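Local coordinates for protein lactose Operon Repressor (PDB 1JYE) that represses the lactose operon by binding operator DNA and lets go when an inducer sugar binds, at residues 241-246 with 269-274; 287-292 with 319-324. The protein carries 1 engineered substitution. One frame throughout, in Å; residues are numbered along the deposited sequence.

Contact 1 (241-246 with 269-274); sequences AMLVAN and SVVGYD. With GOL (glycerol), chain B.
Val244 and Val271 meet at the end of a parallel pairing, where Val244 N donates to Val271 O over 2.9 Å. Between strands 241-244 and 269-271, Met242 N also donates to Ser269 O, and Met242 O accepts from Val271 N. One face carries Leu243, whose CD2 lies 4.0 Å from Val271 CB, under Leu174 of helix 163-177. The other carries Met242 and Val270; Met242 leads to helix 222-234, and Val244 CG2 meets Val270 CG1 beside helix 247-259, the crossover of this right-handed beta-alpha-beta unit. Apolar side chains suit both faces, buried between helices. The regular hydrogen bonding stops after Val244 N, but the chains stay close (Asn246 CA 3.1 Å from Tyr273 O), with a water within bonding distance of Val244 O and Gly272 O.

Asn246 turns the strand end into a polar site. Its CB sits 3.6 Å from Tyr273 O and 3.5 Å from O1 of a glycerol. A chi1 of 80° sets CG between backbone N and carbonyl carbon, and chi2 of -18° turns OD1 to Met249 N, capping helix 247-259, and ND2 to Trp220 O and, over 3.2 Å, to glycerol O1. Asp274 takes glycerol hydroxyls on both oxygens: O2 gives to OD1 and O1 to OD2, each over 2.6 Å.

The glycerol is probably from the crystallisation liquor, yet a carboxylate taking two neighbouring hydroxyls, one of which also accepts from an amide, is the chemistry by which proteins hold sugars. With Arg197 and Gln291 also bonded to it, this is consistent with the inducer pocket at the C-terminal ends of these strands.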
loop_
_atom_site.group_PDB
_atom_site.type_symbol
_atom_site.label_atom_id
_atom_site.label_comp_id
_atom_site.label_asym_id
_atom_site.label_seq_id
_atom_site.Cartn_x
_atom_site.Cartn_y
_atom_site.Cartn_z
ATOM N N ALA A 241 -20.879 5.242 -17.785
ATOM C CA ALA A 241 -19.543 4.715 -17.526
ATOM C C ALA A 241 -18.597 5.790 -17.006
ATOM O O ALA A 241 -18.752 6.975 -17.304
ATOM C CB ALA A 241 -18.969 4.085 -18.795
ATOM N N MET A 242 -17.611 5.358 -16.226
ATOM C CA MET A 242 -16.624 6.265 -15.660
ATOM C C MET A 242 -15.210 5.736 -15.859
ATOM O O MET A 242 -14.954 4.547 -15.679
ATOM C CB MET A 242 -16.851 6.438 -14.151
ATOM C CG MET A 242 -18.151 7.109 -13.746
ATOM S SD MET A 242 -18.274 7.212 -11.940
ATOM C CE MET A 242 -17.142 8.540 -11.583
ATOM N N LEU A 243 -14.301 6.624 -16.254
ATOM C CA LEU A 243 -12.891 6.277 -16.391
ATOM C C LEU A 243 -12.284 6.913 -15.142
ATOM O O LEU A 243 -12.381 8.126 -14.952
ATOM C CB LEU A 243 -12.297 6.903 -17.660
ATOM C CG LEU A 243 -12.661 6.162 -18.947
ATOM C CD1 LEU A 243 -12.419 7.064 -20.156
ATOM C CD2 LEU A 243 -11.844 4.881 -19.046
ATOM N N VAL A 244 -11.686 6.097 -14.276
ATOM C CA VAL A 244 -11.105 6.599 -13.031
ATOM C C VAL A 244 -9.582 6.445 -13.031
ATOM O O VAL A 244 -9.053 5.426 -13.477
ATOM C CB VAL A 244 -11.735 5.866 -11.824
ATOM C CG1 VAL A 244 -11.244 6.475 -10.523
ATOM C CG2 VAL A 244 -13.256 5.958 -11.914
ATOM N N ALA A 245 -8.891 7.463 -12.516
ATOM C CA ALA A 245 -7.432 7.521 -12.529
ATOM C C ALA A 245 -6.643 6.435 -11.805
ATOM O O ALA A 245 -5.468 6.234 -12.102
ATOM C CB ALA A 245 -6.968 8.907 -12.072
ATOM N N ASN A 246 -7.253 5.766 -10.835
ATOM C CA ASN A 246 -6.564 4.655 -10.186
ATOM C C ASN A 246 -7.580 3.757 -9.513
ATOM O O ASN A 246 -8.749 4.117 -9.389
ATOM C CB ASN A 246 -5.435 5.137 -9.241
ATOM C CG ASN A 246 -5.926 5.614 -7.883
ATOM O OD1 ASN A 246 -7.097 5.911 -7.689
ATOM N ND2 ASN A 246 -4.994 5.710 -6.931
ATOM N N SER A 269 -20.796 1.635 -15.477
ATOM C CA SER A 269 -19.563 0.872 -15.622
ATOM C C SER A 269 -18.396 1.690 -15.093
ATOM O O SER A 269 -18.415 2.923 -15.131
ATOM C CB SER A 269 -19.318 0.509 -17.089
ATOM O OG SER A 269 -20.230 -0.481 -17.529
ATOM N N VAL A 270 -17.375 0.999 -14.604
ATOM C CA VAL A 270 -16.213 1.673 -14.050
ATOM C C VAL A 270 -14.921 1.009 -14.489
ATOM O O VAL A 270 -14.805 -0.218 -14.474
ATOM C CB VAL A 270 -16.259 1.665 -12.494
ATOM C CG1 VAL A 270 -15.024 2.341 -11.927
ATOM C CG2 VAL A 270 -17.519 2.362 -12.005
ATOM N N VAL A 271 -13.954 1.828 -14.898
ATOM C CA VAL A 271 -12.646 1.325 -15.289
ATOM C C VAL A 271 -11.632 2.012 -14.381
ATOM O O VAL A 271 -11.627 3.238 -14.259
ATOM C CB VAL A 271 -12.308 1.661 -16.759
ATOM C CG1 VAL A 271 -10.933 1.122 -17.108
ATOM C CG2 VAL A 271 -13.354 1.063 -17.680
ATOM N N GLY A 272 -10.794 1.218 -13.721
ATOM C CA GLY A 272 -9.788 1.786 -12.843
ATOM C C GLY A 272 -8.444 1.887 -13.536
ATOM O O GLY A 272 -8.367 1.890 -14.767
ATOM N N TYR A 273 -7.373 1.971 -12.750
ATOM C CA TYR A 273 -6.033 2.070 -13.316
ATOM C C TYR A 273 -5.009 1.635 -12.269
ATOM O O TYR A 273 -5.019 2.150 -11.151
ATOM C CB TYR A 273 -5.763 3.521 -13.752
ATOM C CG TYR A 273 -4.860 3.682 -14.963
ATOM C CD1 TYR A 273 -3.497 3.382 -14.898
ATOM C CD2 TYR A 273 -5.371 4.155 -16.174
ATOM C CE1 TYR A 273 -2.665 3.555 -16.011
ATOM C CE2 TYR A 273 -4.550 4.330 -17.285
ATOM C CZ TYR A 273 -3.203 4.032 -17.200
ATOM O OH TYR A 273 -2.396 4.231 -18.303
ATOM N N ASP A 274 -4.157 0.680 -12.656
ATOM C CA ASP A 274 -3.073 0.107 -11.844
ATOM C C ASP A 274 -3.094 -1.420 -11.776
ATOM O O ASP A 274 -2.072 -2.072 -11.982
ATOM C CB ASP A 274 -3.092 0.606 -10.390
ATOM C CG ASP A 274 -2.572 2.024 -10.238
ATOM O OD1 ASP A 274 -1.966 2.564 -11.188
ATOM O OD2 ASP A 274 -2.764 2.595 -9.144
HETATM C C1 GOL B . -1.432 5.968 -8.834
HETATM O O1 GOL B . -2.155 4.956 -8.146
HETATM C C2 GOL B . -0.913 5.422 -10.164
HETATM O O2 GOL B . -2.006 5.109 -11.014
HETATM C C3 GOL B . -0.009 6.441 -10.849
HETATM O O3 GOL B . 0.422 5.927 -12.101
HETATM O O HOH W 1 -9.083 4.014 -16.342
#

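Contact 2 (287-292 with 319-324); sequences TTIKQD and LPVSLV
Ile289 reaches Leu323 and Val321 with its two branches. CD1 meets Leu323 CD1 at 3.8 Å, the side chains crossing at a slant, while chi1 of -58° turns CG1 beside the backbone N and leaves CG2 anti to it, 3.9 Å from Val321 CB. Leu169 of helix 163-177 closes over the isoleucine. A beta-branched residue fits here because it favours the extended backbone and fills two directions. Cutting Ile289 back to an alanine here would probably open a gap beneath helix 163-177 and leave Leu323 and Val321 without their shared partner.

Alongside, the backbones are closely tied. Thr288 and Val324 form an antiparallel hydrogen-bonded pair: Val324 N donates to Thr288 O over 2.8 Å, and Thr288 N answers to Val324 O. The threonine hydroxyl turns to Asp247, leaving its CG2 beside Val324 CB. Strand 288-290 is an outer member, within this chain, of a small mixed sheet in which strand 316-324 is central and 158-161 lies beyond. In the periplasmic-binding-protein fold, such segments cross between the two subdomains, here close to the hinge.

Toward Asp292 and Pro320 the pairing loosens. Lys290 N still donates to Ser322 O over 2.8 Å, but past it the chains diverge and a water bridges them, giving to Lys290 O and Pro320 O and accepting from Asp292 N. Lys290 suits this exposed flank: CB packs on Val324 CG2 at 3.9 Å, and the fully extended chain carries the ammonium group away from strand 322-324.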
loop_
_atom_site.group_PDB
_atom_site.type_symbol
_atom_site.label_atom_id
_atom_site.label_comp_id
_atom_site.label_asym_id
_atom_site.label_seq_id
_atom_site.Cartn_x
_atom_site.Cartn_y
_atom_site.Cartn_z
ATOM N N THR A 287 -12.530 -3.832 -13.454
ATOM C CA THR A 287 -11.873 -3.827 -14.756
ATOM C C THR A 287 -10.881 -2.683 -14.615
ATOM O O THR A 287 -11.246 -1.602 -14.152
ATOM C CB THR A 287 -12.864 -3.504 -15.883
ATOM O OG1 THR A 287 -13.777 -4.597 -16.029
ATOM C CG2 THR A 287 -12.128 -3.275 -17.200
ATOM N N THR A 288 -9.639 -2.903 -15.024
ATOM C CA THR A 288 -8.626 -1.876 -14.847
ATOM C C THR A 288 -7.483 -1.986 -15.856
ATOM O O THR A 288 -7.494 -2.849 -16.733
ATOM C CB THR A 288 -8.068 -1.983 -13.403
ATOM O OG1 THR A 288 -7.105 -0.956 -13.162
ATOM C CG2 THR A 288 -7.430 -3.357 -13.188
ATOM N N ILE A 289 -6.512 -1.087 -15.727
ATOM C CA ILE A 289 -5.340 -1.066 -16.595
ATOM C C ILE A 289 -4.149 -1.500 -15.752
ATOM O O ILE A 289 -3.809 -0.856 -14.758
ATOM C CB ILE A 289 -5.056 0.349 -17.133
ATOM C CG1 ILE A 289 -6.274 0.871 -17.900
ATOM C CG2 ILE A 289 -3.805 0.331 -18.003
ATOM C CD1 ILE A 289 -6.687 0.011 -19.079
ATOM N N LYS A 290 -3.514 -2.594 -16.148
ATOM C CA LYS A 290 -2.380 -3.091 -15.392
ATOM C C LYS A 290 -1.072 -2.351 -15.629
ATOM O O LYS A 290 -0.618 -2.212 -16.765
ATOM C CB LYS A 290 -2.163 -4.579 -15.682
ATOM C CG LYS A 290 -0.933 -5.165 -14.992
ATOM C CD LYS A 290 -0.804 -6.655 -15.292
ATOM C CE LYS A 290 0.410 -7.257 -14.599
ATOM N NZ LYS A 290 0.492 -8.725 -14.839
ATOM N N GLN A 291 -0.483 -1.864 -14.539
ATOM C CA GLN A 291 0.815 -1.200 -14.576
ATOM C C GLN A 291 1.673 -2.099 -13.693
ATOM O O GLN A 291 1.474 -2.151 -12.480
ATOM C CB GLN A 291 0.765 0.202 -13.967
ATOM C CG GLN A 291 -0.128 1.186 -14.704
ATOM C CD GLN A 291 0.213 2.622 -14.366
ATOM O OE1 GLN A 291 0.927 3.293 -15.116
ATOM N NE2 GLN A 291 -0.278 3.098 -13.227
ATOM N N ASP A 292 2.615 -2.806 -14.304
ATOM C CA ASP A 292 3.479 -3.731 -13.570
ATOM C C ASP A 292 4.573 -3.000 -12.789
ATOM O O ASP A 292 5.714 -2.899 -13.237
ATOM C CB ASP A 292 4.091 -4.728 -14.556
ATOM C CG ASP A 292 4.696 -5.937 -13.869
ATOM O OD1 ASP A 292 4.912 -6.953 -14.561
ATOM O OD2 ASP A 292 4.959 -5.871 -12.648
ATOM N N LEU A 319 7.241 1.294 -20.949
ATOM C CA LEU A 319 6.832 -0.055 -20.580
ATOM C C LEU A 319 5.380 -0.237 -20.978
ATOM O O LEU A 319 4.569 0.679 -20.851
ATOM C CB LEU A 319 6.977 -0.279 -19.075
ATOM C CG LEU A 319 8.395 -0.271 -18.506
ATOM C CD1 LEU A 319 8.330 -0.490 -16.998
ATOM C CD2 LEU A 319 9.224 -1.361 -19.167
ATOM N N PRO A 320 5.027 -1.431 -21.465
ATOM C CA PRO A 320 3.647 -1.690 -21.872
ATOM C C PRO A 320 2.674 -1.828 -20.705
ATOM O O PRO A 320 3.073 -2.063 -19.561
ATOM C CB PRO A 320 3.767 -2.986 -22.669
ATOM C CG PRO A 320 4.861 -3.710 -21.939
ATOM C CD PRO A 320 5.883 -2.606 -21.713
ATOM N N VAL A 321 1.396 -1.657 -21.017
ATOM C CA VAL A 321 0.319 -1.807 -20.050
ATOM C C VAL A 321 -0.716 -2.670 -20.759
ATOM O O VAL A 321 -0.628 -2.884 -21.972
ATOM C CB VAL A 321 -0.323 -0.450 -19.659
ATOM C CG1 VAL A 321 0.713 0.431 -18.970
ATOM C CG2 VAL A 321 -0.892 0.251 -20.900
ATOM N N SER A 322 -1.685 -3.179 -20.012
ATOM C CA SER A 322 -2.715 -4.013 -20.609
ATOM C C SER A 322 -4.038 -3.815 -19.894
ATOM O O SER A 322 -4.081 -3.327 -18.764
ATOM C CB SER A 322 -2.306 -5.489 -20.550
ATOM O OG SER A 322 -2.191 -5.933 -19.211
ATOM N N LEU A 323 -5.118 -4.183 -20.571
ATOM C CA LEU A 323 -6.457 -4.069 -20.015
ATOM C C LEU A 323 -6.820 -5.374 -19.323
ATOM O O LEU A 323 -6.667 -6.452 -19.897
ATOM C CB LEU A 323 -7.466 -3.799 -21.132
ATOM C CG LEU A 323 -8.955 -3.843 -20.778
ATOM C CD1 LEU A 323 -9.305 -2.666 -19.880
ATOM C CD2 LEU A 323 -9.783 -3.796 -22.065
ATOM N N VAL A 324 -7.294 -5.271 -18.087
ATOM C CA VAL A 324 -7.703 -6.446 -17.324
ATOM C C VAL A 324 -9.218 -6.352 -17.204
ATOM O O VAL A 324 -9.737 -5.530 -16.455
ATOM C CB VAL A 324 -7.075 -6.446 -15.915
ATOM C CG1 VAL A 324 -7.530 -7.679 -15.146
ATOM C CG2 VAL A 324 -5.555 -6.413 -16.024
HETATM O O HOH W 2 2.323 -2.935 -17.080
#

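In the fold
Contact 1 is wholly buried, two parallel strands of one sheet joined by a helical crossover; contact 2 is partly exposed and pairs antiparallel strands of a different, smaller sheet near the hinge. Strands 269-271 and 288-290 follow one another in the chain, and the two contacts touch: Asp274 N lies 2.6 Å from Ile289 O, a probable hydrogen bond, and Asp274 OD1 probably accepts from Gln291 NE2. Helix 163-177 packs against both. The chemistry follows the place: contact 1 goes from an aliphatic core to a polar pocket holding glycerol; Gln291 brings contact 2 to the same glycerol, while its other flank faces water and Lys290.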